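PDB 6UBC: Glyco_hydro_cc domain-containing protein from Cryptococcus neoformans, which probably binds beta-1,3-glucan oligosaccharides as a member of glycoside hydrolase family GH128 (subgroup VII). Local coordinates for residues Gln267-Phe272 with Gln304-Ile309; Ser333-Ile338 with Tyr362-Trp367. All blocks are in the same frame, centred on the assembly; numbering follows the deposited sequence.

Interaction 1: Gln267-Phe272 with Gln304-Ile309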
ATOM      1  N   GLN A 267     -13.274  -0.803  -7.798  1.00 28.53           N
ATOM      2  CA  GLN A 267     -13.427   0.445  -6.991  1.00 29.87           C
ATOM      3  C   GLN A 267     -12.078   1.149  -6.809  1.00 29.18           C
ATOM      4  O   GLN A 267     -12.042   2.361  -6.974  1.00 26.55           O
ATOM      5  CB  GLN A 267     -14.042   0.206  -5.625  1.00 31.74           C
ATOM      6  CG  GLN A 267     -15.569  -0.015  -5.638  1.00 37.89           C
ATOM      7  CD  GLN A 267     -16.077   0.116  -4.220  1.00 44.77           C
ATOM      8  OE1 GLN A 267     -16.685   1.118  -3.861  1.00 48.97           O
ATOM      9  NE2 GLN A 267     -15.668  -0.811  -3.355  1.00 48.58           N
ATOM     10  N   TYR A 268     -10.992   0.399  -6.598  1.00 29.24           N
ATOM     11  CA  TYR A 268      -9.631   0.922  -6.316  1.00 24.81           C
ATOM     12  C   TYR A 268      -8.584   0.106  -7.077  1.00 25.98           C
ATOM     13  O   TYR A 268      -8.662  -1.139  -7.103  1.00 26.31           O
ATOM     14  CB  TYR A 268      -9.307   0.762  -4.821  1.00 26.48           C
ATOM     15  CG  TYR A 268     -10.339   1.349  -3.896  1.00 25.61           C
ATOM     16  CD1 TYR A 268     -10.317   2.695  -3.557  1.00 26.77           C
ATOM     17  CD2 TYR A 268     -11.432   0.609  -3.487  1.00 27.27           C
ATOM     18  CE1 TYR A 268     -11.309   3.259  -2.757  1.00 26.48           C
ATOM     19  CE2 TYR A 268     -12.408   1.155  -2.665  1.00 28.56           C
ATOM     20  CZ  TYR A 268     -12.360   2.491  -2.313  1.00 27.95           C
ATOM     21  OH  TYR A 268     -13.377   3.016  -1.532  1.00 28.22           O
ATOM     22  N   ILE A 269      -7.563   0.787  -7.611  1.00 23.47           N
ATOM     23  CA  ILE A 269      -6.419   0.097  -8.260  1.00 23.75           C
ATOM     24  C   ILE A 269      -5.142   0.626  -7.647  1.00 24.23           C
ATOM     25  O   ILE A 269      -4.918   1.865  -7.753  1.00 23.13           O
ATOM     26  CB  ILE A 269      -6.417   0.326  -9.749  1.00 26.13           C
ATOM     27  CG1 ILE A 269      -7.674  -0.220 -10.422  1.00 25.87           C
ATOM     28  CG2 ILE A 269      -5.183  -0.331 -10.317  1.00 25.61           C
ATOM     29  CD1 ILE A 269      -7.925   0.377 -11.786  1.00 25.63           C
ATOM     30  N   ILE A 270      -4.386  -0.245  -6.984  1.00 22.58           N
ATOM     31  CA  ILE A 270      -2.996   0.094  -6.571  1.00 22.93           C
ATOM     32  C   ILE A 270      -2.028  -0.186  -7.729  1.00 23.24           C
ATOM     33  O   ILE A 270      -2.071  -1.264  -8.349  1.00 23.12           O
ATOM     34  CB  ILE A 270      -2.636  -0.669  -5.308  1.00 22.03           C
ATOM     35  CG1 ILE A 270      -3.548  -0.247  -4.165  1.00 22.15           C
ATOM     36  CG2 ILE A 270      -1.116  -0.523  -5.023  1.00 22.34           C
ATOM     37  CD1 ILE A 270      -3.365  -1.095  -2.910  1.00 22.38           C
ATOM     38  N   GLY A 271      -1.137   0.763  -8.002  1.00 23.97           N
ATOM     39  CA  GLY A 271      -0.085   0.683  -9.006  1.00 22.98           C
ATOM     40  C   GLY A 271       1.114  -0.132  -8.533  1.00 22.95           C
ATOM     41  O   GLY A 271       1.102  -0.752  -7.441  1.00 22.09           O
ATOM     42  N   PHE A 272       2.161  -0.081  -9.332  1.00 21.23           N
ATOM     43  CA  PHE A 272       3.258  -1.061  -9.270  1.00 21.39           C
ATOM     44  C   PHE A 272       3.918  -1.054  -7.896  1.00 21.64           C
ATOM     45  O   PHE A 272       4.124   0.003  -7.278  1.00 22.94           O
ATOM     46  CB  PHE A 272       4.298  -0.773 -10.342  1.00 22.16           C
ATOM     47  CG  PHE A 272       3.667  -0.425 -11.666  1.00 20.27           C
ATOM     48  CD1 PHE A 272       2.887  -1.339 -12.320  1.00 22.06           C
ATOM     49  CD2 PHE A 272       3.813   0.840 -12.220  1.00 21.90           C
ATOM     50  CE1 PHE A 272       2.294  -1.031 -13.540  1.00 22.16           C
ATOM     51  CE2 PHE A 272       3.255   1.153 -13.450  1.00 21.54           C
ATOM     52  CZ  PHE A 272       2.500   0.203 -14.117  1.00 23.48           C
ATOM     53  N   GLN A 304     -14.296   4.443 -15.838  1.00 36.55           N
ATOM     54  CA  GLN A 304     -15.350   3.584 -15.306  1.00 37.57           C
ATOM     55  C   GLN A 304     -15.493   3.848 -13.813  1.00 37.51           C
ATOM     56  O   GLN A 304     -16.188   3.090 -13.196  1.00 38.68           O
ATOM     57  CB  GLN A 304     -15.010   2.143 -15.664  1.00 39.75           C
ATOM     58  CG  GLN A 304     -14.455   2.021 -17.081  1.00 44.84           C
ATOM     59  CD  GLN A 304     -15.573   2.153 -18.083  1.00 50.54           C
ATOM     60  OE1 GLN A 304     -16.623   1.557 -17.902  1.00 51.01           O
ATOM     61  NE2 GLN A 304     -15.380   2.968 -19.112  1.00 54.87           N
ATOM     62  N   GLY A 305     -14.862   4.865 -13.244  1.00 33.89           N
ATOM     63  CA  GLY A 305     -15.085   5.125 -11.822  1.00 34.84           C
ATOM     64  C   GLY A 305     -13.963   4.630 -10.910  1.00 33.31           C
ATOM     65  O   GLY A 305     -14.045   4.921  -9.684  1.00 30.09           O
ATOM     66  N   SER A 306     -12.941   3.954 -11.430  1.00 30.79           N
ATOM     67  CA  SER A 306     -11.881   3.362 -10.557  1.00 28.20           C
ATOM     68  C   SER A 306     -11.075   4.510  -9.950  1.00 28.45           C
ATOM     69  O   SER A 306     -10.772   5.495 -10.682  1.00 28.92           O
ATOM     70  CB  SER A 306     -11.016   2.400 -11.305  1.00 28.07           C
ATOM     71  OG  SER A 306     -11.805   1.340 -11.809  1.00 29.86           O
ATOM     72  N   ILE A 307     -10.803   4.435  -8.650  1.00 27.42           N
ATOM     73  CA  ILE A 307      -9.842   5.341  -7.975  1.00 26.73           C
ATOM     74  C   ILE A 307      -8.409   4.823  -8.233  1.00 28.58           C
ATOM     75  O   ILE A 307      -8.153   3.608  -7.945  1.00 25.61           O
ATOM     76  CB  ILE A 307     -10.167   5.457  -6.480  1.00 27.81           C
ATOM     77  CG1 ILE A 307     -11.470   6.209  -6.235  1.00 29.89           C
ATOM     78  CG2 ILE A 307      -9.058   6.127  -5.734  1.00 28.66           C
ATOM     79  CD1 ILE A 307     -12.062   5.937  -4.884  1.00 30.19           C
ATOM     80  N   LEU A 308      -7.507   5.684  -8.734  1.00 25.62           N
ATOM     81  CA  LEU A 308      -6.131   5.286  -9.108  1.00 26.38           C
ATOM     82  C   LEU A 308      -5.148   5.655  -8.001  1.00 26.14           C
ATOM     83  O   LEU A 308      -5.042   6.817  -7.598  1.00 24.77           O
ATOM     84  CB  LEU A 308      -5.697   5.926 -10.391  1.00 27.31           C
ATOM     85  CG  LEU A 308      -6.630   5.662 -11.568  1.00 29.16           C
ATOM     86  CD1 LEU A 308      -5.939   6.138 -12.818  1.00 29.27           C
ATOM     87  CD2 LEU A 308      -7.000   4.187 -11.662  1.00 30.79           C
ATOM     88  N   ILE A 309      -4.465   4.633  -7.496  1.00 23.50           N
ATOM     89  CA  ILE A 309      -3.427   4.792  -6.461  1.00 23.36           C
ATOM     90  C   ILE A 309      -2.065   4.602  -7.151  1.00 22.97           C
ATOM     91  O   ILE A 309      -1.870   3.646  -7.869  1.00 22.46           O
ATOM     92  CB  ILE A 309      -3.697   3.820  -5.322  1.00 23.03           C
ATOM     93  CG1 ILE A 309      -5.041   4.185  -4.672  1.00 24.58           C
ATOM     94  CG2 ILE A 309      -2.580   3.788  -4.312  1.00 23.99           C
ATOM     95  CD1 ILE A 309      -6.002   3.013  -4.625  1.00 25.49           C
TER
HETATM   96  O   HOH W   1     -14.519   3.712  -7.203  1.00 38.41           O

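Interaction 2: Ser333-Ile338 with Tyr362-Trp367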
ATOM      1  N   SER A 333       0.113  10.452 -18.840  1.00 26.55           N
ATOM      2  CA  SER A 333      -0.927  11.354 -19.382  1.00 26.90           C
ATOM      3  C   SER A 333      -2.094  11.429 -18.423  1.00 26.45           C
ATOM      4  O   SER A 333      -2.815  12.441 -18.448  1.00 26.71           O
ATOM      5  CB  SER A 333      -1.297  10.964 -20.801  1.00 25.75           C
ATOM      6  OG  SER A 333      -0.217  11.371 -21.672  1.00 24.80           O
ATOM      7  N   THR A 334      -2.385  10.366 -17.702  1.00 26.71           N
ATOM      8  CA  THR A 334      -3.492  10.335 -16.696  1.00 27.39           C
ATOM      9  C   THR A 334      -2.870  10.234 -15.314  1.00 27.02           C
ATOM     10  O   THR A 334      -2.127   9.234 -15.086  1.00 24.53           O
ATOM     11  CB  THR A 334      -4.445   9.161 -16.928  1.00 31.35           C
ATOM     12  OG1 THR A 334      -5.043   9.414 -18.202  1.00 30.50           O
ATOM     13  CG2 THR A 334      -5.473   9.001 -15.827  1.00 31.26           C
ATOM     14  N   SER A 335      -3.066  11.223 -14.447  1.00 26.93           N
ATOM     15  CA  SER A 335      -2.360  11.223 -13.137  1.00 27.91           C
ATOM     16  C   SER A 335      -3.092  10.267 -12.188  1.00 26.35           C
ATOM     17  O   SER A 335      -4.207   9.766 -12.501  1.00 26.11           O
ATOM     18  CB  SER A 335      -2.104  12.590 -12.509  1.00 30.71           C
ATOM     19  OG  SER A 335      -1.083  12.465 -11.441  1.00 30.27           O
ATOM     20  N   TRP A 336      -2.500  10.053 -11.034  1.00 24.80           N
ATOM     21  CA  TRP A 336      -3.152   9.256  -9.990  1.00 23.79           C
ATOM     22  C   TRP A 336      -4.067  10.157  -9.152  1.00 24.76           C
ATOM     23  O   TRP A 336      -3.865  11.416  -9.161  1.00 25.04           O
ATOM     24  CB  TRP A 336      -2.121   8.547  -9.139  1.00 23.59           C
ATOM     25  CG  TRP A 336      -1.144   9.445  -8.435  1.00 22.95           C
ATOM     26  CD1 TRP A 336      -1.312   9.983  -7.197  1.00 24.13           C
ATOM     27  CD2 TRP A 336       0.185   9.759  -8.841  1.00 22.91           C
ATOM     28  NE1 TRP A 336      -0.192  10.641  -6.827  1.00 22.78           N
ATOM     29  CE2 TRP A 336       0.764  10.495  -7.802  1.00 23.43           C
ATOM     30  CE3 TRP A 336       0.958   9.469  -9.955  1.00 22.57           C
ATOM     31  CZ2 TRP A 336       2.051  10.990  -7.887  1.00 23.18           C
ATOM     32  CZ3 TRP A 336       2.239   9.973 -10.037  1.00 23.02           C
ATOM     33  CH2 TRP A 336       2.764  10.746  -9.019  1.00 22.95           C
ATOM     34  N   ASP A 337      -4.975   9.520  -8.412  1.00 23.91           N
ATOM     35  CA  ASP A 337      -5.855  10.225  -7.444  1.00 26.32           C
ATOM     36  C   ASP A 337      -5.188  10.274  -6.068  1.00 24.28           C
ATOM     37  O   ASP A 337      -5.353  11.261  -5.353  1.00 25.67           O
ATOM     38  CB  ASP A 337      -7.202   9.527  -7.386  1.00 25.58           C
ATOM     39  CG  ASP A 337      -7.909   9.493  -8.697  1.00 29.59           C
ATOM     40  OD1 ASP A 337      -8.090  10.551  -9.231  1.00 28.33           O
ATOM     41  OD2 ASP A 337      -8.287   8.422  -9.148  1.00 29.44           O
ATOM     42  N   ILE A 338      -4.509   9.178  -5.712  1.00 23.84           N
ATOM     43  CA  ILE A 338      -3.988   8.892  -4.344  1.00 23.49           C
ATOM     44  C   ILE A 338      -2.508   8.507  -4.433  1.00 23.21           C
ATOM     45  O   ILE A 338      -2.186   7.629  -5.217  1.00 23.12           O
ATOM     46  CB  ILE A 338      -4.857   7.848  -3.632  1.00 23.74           C
ATOM     47  CG1 ILE A 338      -6.263   8.411  -3.365  1.00 26.96           C
ATOM     48  CG2 ILE A 338      -4.185   7.361  -2.361  1.00 23.34           C
ATOM     49  CD1 ILE A 338      -7.199   7.400  -2.847  1.00 31.01           C
ATOM     50  N   TYR A 362       3.117  16.512  -4.038  1.00 25.23           N
ATOM     51  CA  TYR A 362       1.977  16.222  -4.951  1.00 26.72           C
ATOM     52  C   TYR A 362       0.648  16.837  -4.495  1.00 26.85           C
ATOM     53  O   TYR A 362      -0.219  16.973  -5.300  1.00 27.01           O
ATOM     54  CB  TYR A 362       1.858  14.722  -5.156  1.00 28.16           C
ATOM     55  CG  TYR A 362       3.092  14.206  -5.844  1.00 26.09           C
ATOM     56  CD1 TYR A 362       3.311  14.490  -7.181  1.00 27.43           C
ATOM     57  CD2 TYR A 362       4.055  13.467  -5.163  1.00 25.77           C
ATOM     58  CE1 TYR A 362       4.462  14.072  -7.843  1.00 28.02           C
ATOM     59  CE2 TYR A 362       5.224  13.044  -5.821  1.00 26.49           C
ATOM     60  CZ  TYR A 362       5.431  13.327  -7.168  1.00 26.41           C
ATOM     61  OH  TYR A 362       6.589  12.977  -7.851  1.00 27.61           O
ATOM     62  N   GLY A 363       0.493  17.151  -3.222  1.00 24.97           N
ATOM     63  CA  GLY A 363      -0.715  17.744  -2.653  1.00 27.34           C
ATOM     64  C   GLY A 363      -1.934  16.876  -2.777  1.00 30.41           C
ATOM     65  O   GLY A 363      -3.023  17.425  -2.568  1.00 31.18           O
ATOM     66  N   LYS A 364      -1.779  15.543  -2.960  1.00 27.59           N
ATOM     67  CA  LYS A 364      -2.893  14.580  -3.042  1.00 25.77           C
ATOM     68  C   LYS A 364      -2.973  13.706  -1.784  1.00 25.36           C
ATOM     69  O   LYS A 364      -2.005  13.492  -1.026  1.00 25.82           O
ATOM     70  CB  LYS A 364      -2.749  13.701  -4.290  1.00 25.93           C
ATOM     71  CG  LYS A 364      -2.860  14.495  -5.575  1.00 29.91           C
ATOM     72  CD  LYS A 364      -2.706  13.690  -6.781  1.00 29.40           C
ATOM     73  CE  LYS A 364      -2.757  14.563  -7.992  1.00 33.16           C
ATOM     74  NZ  LYS A 364      -2.472  13.798  -9.229  1.00 35.68           N
ATOM     75  N   PRO A 365      -4.180  13.205  -1.509  1.00 26.40           N
ATOM     76  CA  PRO A 365      -4.394  12.297  -0.408  1.00 27.00           C
ATOM     77  C   PRO A 365      -3.476  11.089  -0.540  1.00 23.98           C
ATOM     78  O   PRO A 365      -3.164  10.693  -1.663  1.00 25.33           O
ATOM     79  CB  PRO A 365      -5.874  11.870  -0.492  1.00 28.08           C
ATOM     80  CG  PRO A 365      -6.523  12.880  -1.409  1.00 29.42           C
ATOM     81  CD  PRO A 365      -5.427  13.529  -2.239  1.00 29.42           C
ATOM     82  N   ILE A 366      -3.151  10.500   0.604  1.00 24.87           N
ATOM     83  CA  ILE A 366      -2.143   9.411   0.701  1.00 23.37           C
ATOM     84  C   ILE A 366      -2.796   8.108   1.149  1.00 23.28           C
ATOM     85  O   ILE A 366      -3.644   8.120   2.069  1.00 24.16           O
ATOM     86  CB  ILE A 366      -1.014   9.835   1.634  1.00 24.18           C
ATOM     87  CG1 ILE A 366      -0.101  10.809   0.885  1.00 24.84           C
ATOM     88  CG2 ILE A 366      -0.232   8.650   2.212  1.00 24.99           C
ATOM     89  CD1 ILE A 366       0.783  11.621   1.782  1.00 25.68           C
ATOM     90  N   TRP A 367      -2.340   7.011   0.573  1.00 21.04           N
ATOM     91  CA  TRP A 367      -2.575   5.668   1.113  1.00 20.31           C
ATOM     92  C   TRP A 367      -1.217   5.101   1.481  1.00 21.94           C
ATOM     93  O   TRP A 367      -0.296   5.128   0.648  1.00 23.90           O
ATOM     94  CB  TRP A 367      -3.297   4.750   0.118  1.00 21.40           C
ATOM     95  CG  TRP A 367      -4.778   4.870   0.046  1.00 20.91           C
ATOM     96  CD1 TRP A 367      -5.580   5.910   0.407  1.00 22.69           C
ATOM     97  CD2 TRP A 367      -5.638   3.823  -0.397  1.00 22.30           C
ATOM     98  NE1 TRP A 367      -6.876   5.615   0.178  1.00 22.59           N
ATOM     99  CE2 TRP A 367      -6.958   4.330  -0.311  1.00 22.99           C
ATOM    100  CE3 TRP A 367      -5.422   2.527  -0.870  1.00 21.30           C
ATOM    101  CZ2 TRP A 367      -8.057   3.596  -0.752  1.00 24.54           C
ATOM    102  CZ3 TRP A 367      -6.512   1.766  -1.255  1.00 23.52           C
ATOM    103  CH2 TRP A 367      -7.828   2.302  -1.181  1.00 23.62           C
TER

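Interaction 1: Gln267-Phe272 with Gln304-Ile309
The side chain of Ile309 lies against three consecutive residues, Tyr268 to Ile270, and following it outward from the backbone shows how one branched side chain packs across a parallel strand pair. Its CB rests 3.4 Å from Ile269 O, the same carbonyl that accepts the hydrogen bond from Ile309 N. From there CG2 heads toward CG1 of Ile270, while CG1 stays beside the Ile269 carbonyl. The second torsion, 125°, is close to eclipsed, and it turns the terminal methyl back over the neighbouring strand. CD1 thus comes to 3.5 Å from Ile269 O, with CB of Tyr268 and CG1 of Ile270 next to it; it reaches the Tyr268 ring at an edge, near the ring plane.

Strands 268-270 and 307-309 are joined by helix 287-298 in a beta-alpha-beta crossover of the kind from which a (beta/alpha)8 barrel, the fold of GH128, is built. Tyr268, Ile270, Ile307 and Ile309 belong to the barrel interior, whereas Ile269 and Leu308 lie side by side on the other face, where helix 287-298 packs on Leu308. There Ile269 CD1 meets CB of Ser306 at 3.7 Å and also touches Leu308 CD2. On the inner face Tyr268 and Ile307 run alongside each other, Ile307 CD1 approaching Tyr268 CE1 obliquely at 3.5 Å. The Tyr268 hydroxyl is hydrogen-bonded to Ser196 O, so the phenol is held at its far end too.

Backbone bonds alternate along the pair: Ile269 N donates to Ile307 O, and Ile309 N to Ile269 O. Where the chain leaves the strand, Gly271 N reaches Ile309 O with a more bent N-H...O angle of 135°. At the opposite end, Gln267 O takes a nearly straight bond from Ile307 N and a second one from a water, which also donates to Gly305 O at 2.8 Å.

Interaction 2: Ser333-Ile338 with Tyr362-Trp367
Trp336 turns its indole into the crowded position between its backbone N and carbonyl carbon (chi1 59°), while the chain of Lys364, extended beyond CG, runs out to meet it. They come together at the base of the (beta/alpha)8 barrel, where the loop entering strand 339-345 passes the turn that links helix 348-362 to strand 366-375. Lys364 NZ donates to Trp336 O at 2.8 Å, lying in the carbonyl plane. The same ammonium stands over a face of the five-membered ring, 4.5 Å from its centroid, in a cation-pi contact, with Ser335 OG 2.9 Å away. Farther along the indole, its CZ2 edge points at the centre of the Tyr362 face, a T-shaped pair with planes at 64°. Thr339 OG1 bonds the indole N-H and so helps to fix the ring's rotation. Asp337 directs its carboxylate elsewhere, forming a salt bridge with Lys302. Past Pro365, whose carbonyl oxygen receives a CA-H...O contact from Ile338, the packing becomes apolar: Ile338 CD1 lies over the five-membered ring of Trp367 as a CH-pi contact, and Ile338 CG2 presses to 3.4 Å from Trp367 CD1.

Strand 307-309 connects the two contacts, since it pairs with 268-270 in interaction 1 and neighbours the loop 333-338 of interaction 2. Leu308 O joins the two, probably accepting hydrogen bonds from Asp337 N at 2.8 Å and Ile338 N at 3.1 Å, while Asp337 OD2 accepts from Leu308 N. Inside the barrel, Trp367 of interaction 2 packs on interaction 1: its CH2 lies 3.5 Å from Tyr268 CD1, and its CZ3 is 3.6 Å from Ile309 CD1. With centres 11 Å apart, the contacts touch each other through the Leu308 backbone and through Trp367. Interaction 2 lies where strands 339-345 and 366-375 begin; barrel hydrolases generally bind sugar at strand C-terminal ends.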